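Local coordinates for protein solute carrier family 15 member 1 (Mus musculus, PDB 5A9D) that cotransports small peptides with protons across the intestinal membrane and carries an extracellular domain of two immunoglobulin-like lobes, at residues 86-91 with 129-134; 168-173 with 178-183. All coordinates share one frame; numbering follows the deposited sequence.

From the N terminus the chain builds the first lobe and leaves it by strand 80-88. Contact 1 comes at this exit: it brings 86-91 against 129-134 and closes a loop of 37 residues, which holds strands 97-103, 109-113 and 116-121 of the second lobe. Contact 2 follows later in series, neither enclosed by contact 1 nor crossing it, and closes only the short turn of a hairpin between 168-173 and 178-183. Both reach the same sheet, ordered 125-132, 97-103, 164-171, 177-184, at its opposite edges, with their centres about 22 Å apart. Contact 1 joins lobe to lobe, contact 2 strand to strand, and each also touches the second subunit.

Contact 1 (86-91 with 129-134); sequences DGLNQK and YQFFPS
Leu88 and Gln130 have the nearest CA atoms of the two segments, 7.8 Å apart, and with no hydrogen bond across this gap the segments meet through side chains and one carbonyl. Leu88 CG lies beside the backbone N and opposite the carbonyl carbon (chi1 -60°), which carries the forked end toward 129-134, one methyl to the Phe131 ring, the other to the backbone of Tyr129 and the chain of Gln130. Leu88 CD1 reaches the rim of the ring, 3.6 Å from CD1 of Phe131, coming in near the ring plane, at the edge. The atom next along that rim, CE1 of Phe131, is 3.7 Å from Leu88 CD1, so the methyl sits astride one ring bond. The Leu88 and Phe131 side chains cross at about a right angle. The other methyl, Leu88 CD2, rests against the carbonyl oxygen Tyr129 O at 3.7 Å, and Gln130 CG lies farther off, 4.4 Å from Leu88 CD2. In the fold this is a junction of two lobes: Leu88 ends strand 80-88, an outermost strand of the first lobe's sheet, whereas Phe131 belongs to strand 125-132, outermost in a sheet of the second. The buried patch is small, 117 Å² over both sides. Pro92 and Glu96 of the connecting loop also pack on Phe131, and Tyr129 O accepts a hydrogen bond from a glycerol, probably left from crystallisation. The backbone of Leu88 is taken up by the second subunit, whose Thr189 and Asn188 hydrogen-bond its N and O.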
ATOM      1  N   ASP A  86       6.435   2.032  -2.030  1.00 37.69           N
ATOM      2  CA  ASP A  86       6.917   1.120  -3.075  1.00 38.18           C
ATOM      3  C   ASP A  86       7.222  -0.304  -2.577  1.00 43.82           C
ATOM      4  O   ASP A  86       7.887  -1.086  -3.288  1.00 46.06           O
ATOM      5  CB  ASP A  86       8.172   1.688  -3.765  1.00 39.34           C
ATOM      6  CG  ASP A  86       8.027   2.854  -4.718  1.00 50.68           C
ATOM      7  OD1 ASP A  86       6.896   3.387  -4.857  1.00 52.38           O
ATOM      8  OD2 ASP A  86       9.047   3.253  -5.305  1.00 60.60           O
ATOM      9  N   GLY A  87       6.800  -0.615  -1.365  1.00 37.32           N
ATOM     10  CA  GLY A  87       7.023  -1.947  -0.819  1.00 36.53           C
ATOM     11  C   GLY A  87       8.328  -2.130  -0.061  1.00 38.17           C
ATOM     12  O   GLY A  87       8.983  -1.161   0.331  1.00 35.17           O
ATOM     13  N   LEU A  88       8.686  -3.376   0.187  1.00 34.11           N
ATOM     14  CA  LEU A  88       9.839  -3.718   0.995  1.00 34.28           C
ATOM     15  C   LEU A  88      11.176  -3.479   0.344  1.00 40.10           C
ATOM     16  O   LEU A  88      11.298  -3.590  -0.875  1.00 40.12           O
ATOM     17  CB  LEU A  88       9.729  -5.163   1.465  1.00 35.17           C
ATOM     18  CG  LEU A  88       8.501  -5.497   2.325  1.00 38.27           C
ATOM     19  CD1 LEU A  88       8.503  -6.954   2.659  1.00 40.53           C
ATOM     20  CD2 LEU A  88       8.516  -4.760   3.632  1.00 38.51           C
ATOM     21  N   ASN A  89      12.181  -3.144   1.163  1.00 38.70           N
ATOM     22  CA  ASN A  89      13.571  -2.952   0.723  1.00 40.58           C
ATOM     23  C   ASN A  89      14.178  -4.247   0.211  1.00 47.11           C
ATOM     24  O   ASN A  89      14.989  -4.210  -0.709  1.00 46.47           O
ATOM     25  CB  ASN A  89      14.433  -2.465   1.887  1.00 42.69           C
ATOM     26  CG  ASN A  89      14.279  -1.009   2.136  1.00 46.73           C
ATOM     27  OD1 ASN A  89      13.631  -0.312   1.364  1.00 36.83           O
ATOM     28  ND2 ASN A  89      14.810  -0.535   3.247  1.00 43.41           N
ATOM     29  N   GLN A  90      13.808  -5.387   0.825  1.00 44.60           N
ATOM     30  CA  GLN A  90      14.328  -6.710   0.473  1.00 45.12           C
ATOM     31  C   GLN A  90      13.215  -7.659   0.089  1.00 49.45           C
ATOM     32  O   GLN A  90      12.141  -7.652   0.695  1.00 47.96           O
ATOM     33  CB  GLN A  90      15.119  -7.292   1.665  1.00 47.41           C
ATOM     34  CG  GLN A  90      16.535  -6.740   1.811  1.00 81.12           C
ATOM     35  CD  GLN A  90      17.535  -7.522   0.983  1.00109.08           C
ATOM     36  OE1 GLN A  90      17.641  -7.353  -0.240  1.00104.57           O
ATOM     37  NE2 GLN A  90      18.281  -8.415   1.629  1.00101.35           N
ATOM     38  N   LYS A  91      13.474  -8.493  -0.906  1.00 48.18           N
ATOM     39  CA  LYS A  91      12.532  -9.514  -1.336  1.00 48.92           C
ATOM     40  C   LYS A  91      12.529 -10.618  -0.264  1.00 53.50           C
ATOM     41  O   LYS A  91      13.601 -11.082   0.154  1.00 53.46           O
ATOM     42  CB  LYS A  91      12.926 -10.100  -2.702  1.00 52.39           C
ATOM     43  CG  LYS A  91      11.755 -10.782  -3.422  1.00 68.23           C
ATOM     44  CD  LYS A  91      12.159 -11.273  -4.798  1.00 75.43           C
ATOM     45  CE  LYS A  91      10.980 -11.459  -5.718  1.00 86.38           C
ATOM     46  NZ  LYS A  91      11.406 -11.599  -7.137  1.00 97.20           N
ATOM     47  N   TYR A 129       2.996  -6.086   6.018  1.00 28.33           N
ATOM     48  CA  TYR A 129       3.702  -7.272   6.484  1.00 27.45           C
ATOM     49  C   TYR A 129       5.221  -7.013   6.380  1.00 31.99           C
ATOM     50  O   TYR A 129       5.680  -6.369   5.438  1.00 29.90           O
ATOM     51  CB  TYR A 129       3.391  -8.481   5.574  1.00 29.77           C
ATOM     52  CG  TYR A 129       1.987  -9.041   5.668  1.00 32.05           C
ATOM     53  CD1 TYR A 129       1.659  -9.993   6.626  1.00 33.48           C
ATOM     54  CD2 TYR A 129       0.996  -8.656   4.762  1.00 33.70           C
ATOM     55  CE1 TYR A 129       0.370 -10.537   6.705  1.00 34.60           C
ATOM     56  CE2 TYR A 129      -0.291  -9.206   4.818  1.00 35.05           C
ATOM     57  CZ  TYR A 129      -0.598 -10.138   5.802  1.00 42.79           C
ATOM     58  OH  TYR A 129      -1.846 -10.702   5.890  1.00 42.28           O
ATOM     59  N   GLN A 130       5.987  -7.654   7.270  1.00 29.41           N
ATOM     60  CA  GLN A 130       7.447  -7.747   7.247  1.00 29.79           C
ATOM     61  C   GLN A 130       7.722  -9.244   7.441  1.00 31.50           C
ATOM     62  O   GLN A 130       6.865  -9.952   7.989  1.00 30.74           O
ATOM     63  CB  GLN A 130       8.112  -6.836   8.282  1.00 31.61           C
ATOM     64  CG  GLN A 130       7.900  -5.350   7.929  1.00 36.35           C
ATOM     65  CD  GLN A 130       8.743  -4.434   8.760  1.00 41.93           C
ATOM     66  OE1 GLN A 130       9.880  -4.155   8.447  1.00 42.48           O
ATOM     67  NE2 GLN A 130       8.182  -3.894   9.802  1.00 36.14           N
ATOM     68  N   PHE A 131       8.836  -9.741   6.903  1.00 28.64           N
ATOM     69  CA  PHE A 131       9.132 -11.164   6.826  1.00 31.44           C
ATOM     70  C   PHE A 131      10.292 -11.616   7.704  1.00 37.81           C
ATOM     71  O   PHE A 131      11.279 -10.908   7.887  1.00 34.99           O
ATOM     72  CB  PHE A 131       9.336 -11.576   5.350  1.00 34.79           C
ATOM     73  CG  PHE A 131       8.056 -11.398   4.541  1.00 36.02           C
ATOM     74  CD1 PHE A 131       7.653 -10.144   4.110  1.00 35.91           C
ATOM     75  CD2 PHE A 131       7.281 -12.492   4.181  1.00 39.54           C
ATOM     76  CE1 PHE A 131       6.452  -9.976   3.404  1.00 37.58           C
ATOM     77  CE2 PHE A 131       6.104 -12.328   3.439  1.00 41.43           C
ATOM     78  CZ  PHE A 131       5.672 -11.066   3.091  1.00 37.47           C
ATOM     79  N   PHE A 132      10.121 -12.812   8.286  1.00 36.70           N
ATOM     80  CA  PHE A 132      11.023 -13.384   9.284  1.00 36.78           C
ATOM     81  C   PHE A 132      11.283 -14.835   9.021  1.00 42.79           C
ATOM     82  O   PHE A 132      10.379 -15.533   8.548  1.00 41.87           O
ATOM     83  CB  PHE A 132      10.386 -13.259  10.703  1.00 37.07           C
ATOM     84  CG  PHE A 132      10.025 -11.837  11.081  1.00 36.10           C
ATOM     85  CD1 PHE A 132       8.790 -11.300  10.735  1.00 35.89           C
ATOM     86  CD2 PHE A 132      10.938 -11.025  11.748  1.00 35.43           C
ATOM     87  CE1 PHE A 132       8.500  -9.957  10.994  1.00 34.49           C
ATOM     88  CE2 PHE A 132      10.616  -9.705  12.066  1.00 36.44           C
ATOM     89  CZ  PHE A 132       9.398  -9.184  11.699  1.00 32.82           C
ATOM     90  N   PRO A 133      12.487 -15.353   9.397  1.00 43.48           N
ATOM     91  CA  PRO A 133      12.722 -16.803   9.267  1.00 44.50           C
ATOM     92  C   PRO A 133      11.806 -17.564  10.242  1.00 49.95           C
ATOM     93  O   PRO A 133      11.328 -16.974  11.223  1.00 45.60           O
ATOM     94  CB  PRO A 133      14.196 -16.953   9.661  1.00 48.47           C
ATOM     95  CG  PRO A 133      14.781 -15.578   9.584  1.00 51.56           C
ATOM     96  CD  PRO A 133      13.663 -14.675   9.982  1.00 44.53           C
ATOM     97  N   SER A 134      11.569 -18.869   9.997  1.00 51.93           N
ATOM     98  CA  SER A 134      10.684 -19.682  10.847  1.00 52.71           C
ATOM     99  C   SER A 134      11.110 -19.776  12.316  1.00 56.27           C
ATOM    100  O   SER A 134      12.266 -19.532  12.655  1.00 55.85           O
ATOM    101  CB  SER A 134      10.514 -21.090  10.277  1.00 58.19           C
ATOM    102  OG  SER A 134      11.284 -21.332   9.122  1.00 71.06           O
TER

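Contact 2 (168-173 with 178-183); sequences VIRRAS and EVKEFE
A beta hairpin joins Val168 to Lys180 and Arg170 to Glu178 as antiparallel hydrogen-bonded pairs, with the non-hydrogen-bonded pair Ile169 and Val179 between them. Val168 N donates to Lys180 O at 2.8 Å and Lys180 N returns the bond to Val168 O. Toward the turn, Arg170 N gives Glu178 O a nearly straight bond of 3.0 Å, but the return bond from Glu178 N to Arg170 O is bent, 142° at the hydrogen. On the face of these two pairs, Arg170 and Glu178 run side by side in the same direction. Glu178 OE1 sits over the centre of one guanidinium face, 3.4 Å from Arg170 NE, so this salt bridge works through charge alone, with no N-H aimed at the oxygen; the carboxylate stands 77° from the guanidinium plane. Glu178 CG opposite its backbone N (chi1 -174°), with the chain extended beyond it, brings the carboxylate alongside Arg170. Glu178 CB packs 3.8 Å from Ala172 CB. A water accepts from Ser173 N at 2.9 Å and donates to Glu178 OE2, linking the acid to the turn. A second water takes a hydrogen bond from Lys180 NZ at 3.0 Å and a weak one from Arg170 NH2. Farther along, Val168 CG2 touches Phe182 CE2 at 3.6 Å.

Lys180 NZ also binds Met31 O of the second subunit, whose Met31 packs on Val168 and Arg170. On the other face, Ile169 and Val179 press on Ile141 of strand 138-142, in the facing sheet of this immunoglobulin-like lobe, while strand 164-171 lies between outermost strand 177-184 and its parallel neighbour 97-103.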
ATOM      1  N   VAL A 168      -3.306  -9.327  16.309  1.00 30.40           N
ATOM      2  CA  VAL A 168      -4.234  -8.268  16.747  1.00 29.56           C
ATOM      3  C   VAL A 168      -3.913  -7.908  18.189  1.00 31.48           C
ATOM      4  O   VAL A 168      -4.003  -8.753  19.060  1.00 32.65           O
ATOM      5  CB  VAL A 168      -5.734  -8.668  16.546  1.00 34.73           C
ATOM      6  CG1 VAL A 168      -6.672  -7.630  17.157  1.00 34.76           C
ATOM      7  CG2 VAL A 168      -6.065  -8.879  15.069  1.00 34.76           C
ATOM      8  N   ILE A 169      -3.563  -6.645  18.432  1.00 28.25           N
ATOM      9  CA  ILE A 169      -3.212  -6.129  19.747  1.00 27.05           C
ATOM     10  C   ILE A 169      -4.454  -5.558  20.387  1.00 33.83           C
ATOM     11  O   ILE A 169      -5.056  -4.657  19.808  1.00 34.07           O
ATOM     12  CB  ILE A 169      -2.109  -5.043  19.586  1.00 28.21           C
ATOM     13  CG1 ILE A 169      -0.861  -5.635  18.850  1.00 28.24           C
ATOM     14  CG2 ILE A 169      -1.768  -4.390  20.974  1.00 26.82           C
ATOM     15  CD1 ILE A 169       0.155  -4.488  18.321  1.00 30.09           C
ATOM     16  N   ARG A 170      -4.809  -6.018  21.601  1.00 32.55           N
ATOM     17  CA  ARG A 170      -5.973  -5.487  22.331  1.00 33.19           C
ATOM     18  C   ARG A 170      -5.701  -5.367  23.814  1.00 35.93           C
ATOM     19  O   ARG A 170      -4.701  -5.913  24.298  1.00 34.42           O
ATOM     20  CB  ARG A 170      -7.197  -6.390  22.115  1.00 33.38           C
ATOM     21  CG  ARG A 170      -6.995  -7.845  22.550  1.00 38.51           C
ATOM     22  CD  ARG A 170      -8.331  -8.498  22.826  1.00 60.51           C
ATOM     23  NE  ARG A 170      -8.306  -9.925  22.519  1.00 77.97           N
ATOM     24  CZ  ARG A 170      -9.209 -10.797  22.956  1.00 98.79           C
ATOM     25  NH1 ARG A 170     -10.197 -10.398  23.754  1.00 88.84           N
ATOM     26  NH2 ARG A 170      -9.128 -12.074  22.611  1.00 84.87           N
ATOM     27  N   ARG A 171      -6.666  -4.768  24.546  1.00 32.95           N
ATOM     28  CA  ARG A 171      -6.601  -4.672  26.006  1.00 35.18           C
ATOM     29  C   ARG A 171      -6.961  -6.023  26.572  1.00 40.08           C
ATOM     30  O   ARG A 171      -7.944  -6.605  26.135  1.00 40.24           O
ATOM     31  CB  ARG A 171      -7.612  -3.644  26.571  1.00 37.20           C
ATOM     32  CG  ARG A 171      -7.328  -2.169  26.328  1.00 47.78           C
ATOM     33  CD  ARG A 171      -5.974  -1.698  26.816  1.00 57.43           C
ATOM     34  NE  ARG A 171      -5.931  -1.430  28.250  1.00 65.10           N
ATOM     35  CZ  ARG A 171      -6.267  -0.270  28.809  1.00 76.46           C
ATOM     36  NH1 ARG A 171      -6.738   0.723  28.065  1.00 61.66           N
ATOM     37  NH2 ARG A 171      -6.155  -0.103  30.119  1.00 61.93           N
ATOM     38  N   ALA A 172      -6.160  -6.540  27.515  1.00 40.19           N
ATOM     39  CA  ALA A 172      -6.451  -7.784  28.250  1.00 41.66           C
ATOM     40  C   ALA A 172      -7.409  -7.441  29.380  1.00 43.97           C
ATOM     41  O   ALA A 172      -7.499  -6.274  29.752  1.00 42.43           O
ATOM     42  CB  ALA A 172      -5.161  -8.371  28.820  1.00 43.36           C
ATOM     43  N   SER A 173      -8.092  -8.448  29.966  1.00 42.60           N
ATOM     44  CA  SER A 173      -9.035  -8.230  31.071  1.00 45.08           C
ATOM     45  C   SER A 173      -8.420  -7.480  32.277  1.00 51.10           C
ATOM     46  O   SER A 173      -9.112  -6.694  32.916  1.00 50.78           O
ATOM     47  CB  SER A 173      -9.678  -9.543  31.514  1.00 48.25           C
ATOM     48  OG  SER A 173      -8.708 -10.405  32.083  1.00 57.51           O
ATOM     49  N   GLU A 178      -2.526  -7.779  25.328  1.00 39.87           N
ATOM     50  CA  GLU A 178      -2.767  -9.152  24.908  1.00 39.74           C
ATOM     51  C   GLU A 178      -2.697  -9.141  23.372  1.00 38.98           C
ATOM     52  O   GLU A 178      -3.110  -8.166  22.739  1.00 36.59           O
ATOM     53  CB  GLU A 178      -4.185  -9.518  25.368  1.00 42.47           C
ATOM     54  CG  GLU A 178      -4.599 -10.941  25.169  1.00 56.89           C
ATOM     55  CD  GLU A 178      -5.829 -11.243  25.987  1.00 65.05           C
ATOM     56  OE1 GLU A 178      -6.941 -10.909  25.524  1.00 48.82           O
ATOM     57  OE2 GLU A 178      -5.677 -11.769  27.113  1.00 83.33           O
ATOM     58  N   VAL A 179      -2.230 -10.235  22.781  1.00 34.35           N
ATOM     59  CA  VAL A 179      -2.137 -10.385  21.342  1.00 33.69           C
ATOM     60  C   VAL A 179      -2.858 -11.665  20.877  1.00 38.16           C
ATOM     61  O   VAL A 179      -2.560 -12.747  21.369  1.00 37.67           O
ATOM     62  CB  VAL A 179      -0.656 -10.325  20.853  1.00 38.77           C
ATOM     63  CG1 VAL A 179      -0.585 -10.377  19.327  1.00 38.72           C
ATOM     64  CG2 VAL A 179       0.057  -9.071  21.369  1.00 38.04           C
ATOM     65  N   LYS A 180      -3.769 -11.539  19.896  1.00 34.35           N
ATOM     66  CA  LYS A 180      -4.441 -12.683  19.291  1.00 35.85           C
ATOM     67  C   LYS A 180      -3.867 -12.899  17.889  1.00 39.12           C
ATOM     68  O   LYS A 180      -3.809 -11.966  17.091  1.00 36.58           O
ATOM     69  CB  LYS A 180      -5.976 -12.500  19.264  1.00 39.36           C
ATOM     70  CG  LYS A 180      -6.691 -13.784  18.809  1.00 60.26           C
ATOM     71  CD  LYS A 180      -8.110 -13.910  19.343  1.00 59.32           C
ATOM     72  CE  LYS A 180      -8.800 -15.148  18.824  1.00 47.62           C
ATOM     73  NZ  LYS A 180     -10.216 -15.175  19.247  1.00 52.98           N
ATOM     74  N   GLU A 181      -3.444 -14.112  17.587  1.00 37.52           N
ATOM     75  CA  GLU A 181      -2.837 -14.443  16.289  1.00 39.17           C
ATOM     76  C   GLU A 181      -3.852 -15.031  15.317  1.00 42.81           C
ATOM     77  O   GLU A 181      -4.622 -15.915  15.678  1.00 42.81           O
ATOM     78  CB  GLU A 181      -1.696 -15.470  16.470  1.00 42.04           C
ATOM     79  CG  GLU A 181      -0.656 -15.047  17.481  1.00 53.19           C
ATOM     80  CD  GLU A 181       0.480 -16.022  17.662  1.00 77.23           C
ATOM     81  OE1 GLU A 181       0.615 -16.939  16.820  1.00 73.30           O
ATOM     82  OE2 GLU A 181       1.220 -15.882  18.663  1.00 78.22           O
ATOM     83  N   PHE A 182      -3.793 -14.595  14.068  1.00 39.07           N
ATOM     84  CA  PHE A 182      -4.680 -15.115  13.027  1.00 38.70           C
ATOM     85  C   PHE A 182      -3.817 -15.527  11.861  1.00 43.49           C
ATOM     86  O   PHE A 182      -2.909 -14.792  11.480  1.00 42.88           O
ATOM     87  CB  PHE A 182      -5.678 -14.021  12.575  1.00 38.26           C
ATOM     88  CG  PHE A 182      -6.663 -13.618  13.643  1.00 36.98           C
ATOM     89  CD1 PHE A 182      -7.860 -14.306  13.803  1.00 37.58           C
ATOM     90  CD2 PHE A 182      -6.396 -12.550  14.492  1.00 35.81           C
ATOM     91  CE1 PHE A 182      -8.759 -13.946  14.809  1.00 37.60           C
ATOM     92  CE2 PHE A 182      -7.294 -12.207  15.512  1.00 36.75           C
ATOM     93  CZ  PHE A 182      -8.472 -12.904  15.661  1.00 34.38           C
ATOM     94  N   GLU A 183      -4.080 -16.673  11.273  1.00 42.12           N
ATOM     95  CA  GLU A 183      -3.307 -17.036  10.103  1.00 42.91           C
ATOM     96  C   GLU A 183      -4.009 -16.432   8.900  1.00 46.93           C
ATOM     97  O   GLU A 183      -5.238 -16.421   8.842  1.00 46.02           O
ATOM     98  CB  GLU A 183      -3.207 -18.562   9.935  1.00 47.41           C
ATOM     99  CG  GLU A 183      -2.026 -18.943   9.036  1.00 62.24           C
ATOM    100  CD  GLU A 183      -1.684 -20.416   8.884  1.00 90.14           C
ATOM    101  OE1 GLU A 183      -1.791 -21.174   9.876  1.00 74.21           O
ATOM    102  OE2 GLU A 183      -1.269 -20.806   7.769  1.00 87.68           O
TER
HETATM  103  O   HOH W   1     -10.258 -14.898  22.272  1.00 58.83           O
HETATM  104  O   HOH W   2      -8.125 -10.921  28.535  1.00 53.37           O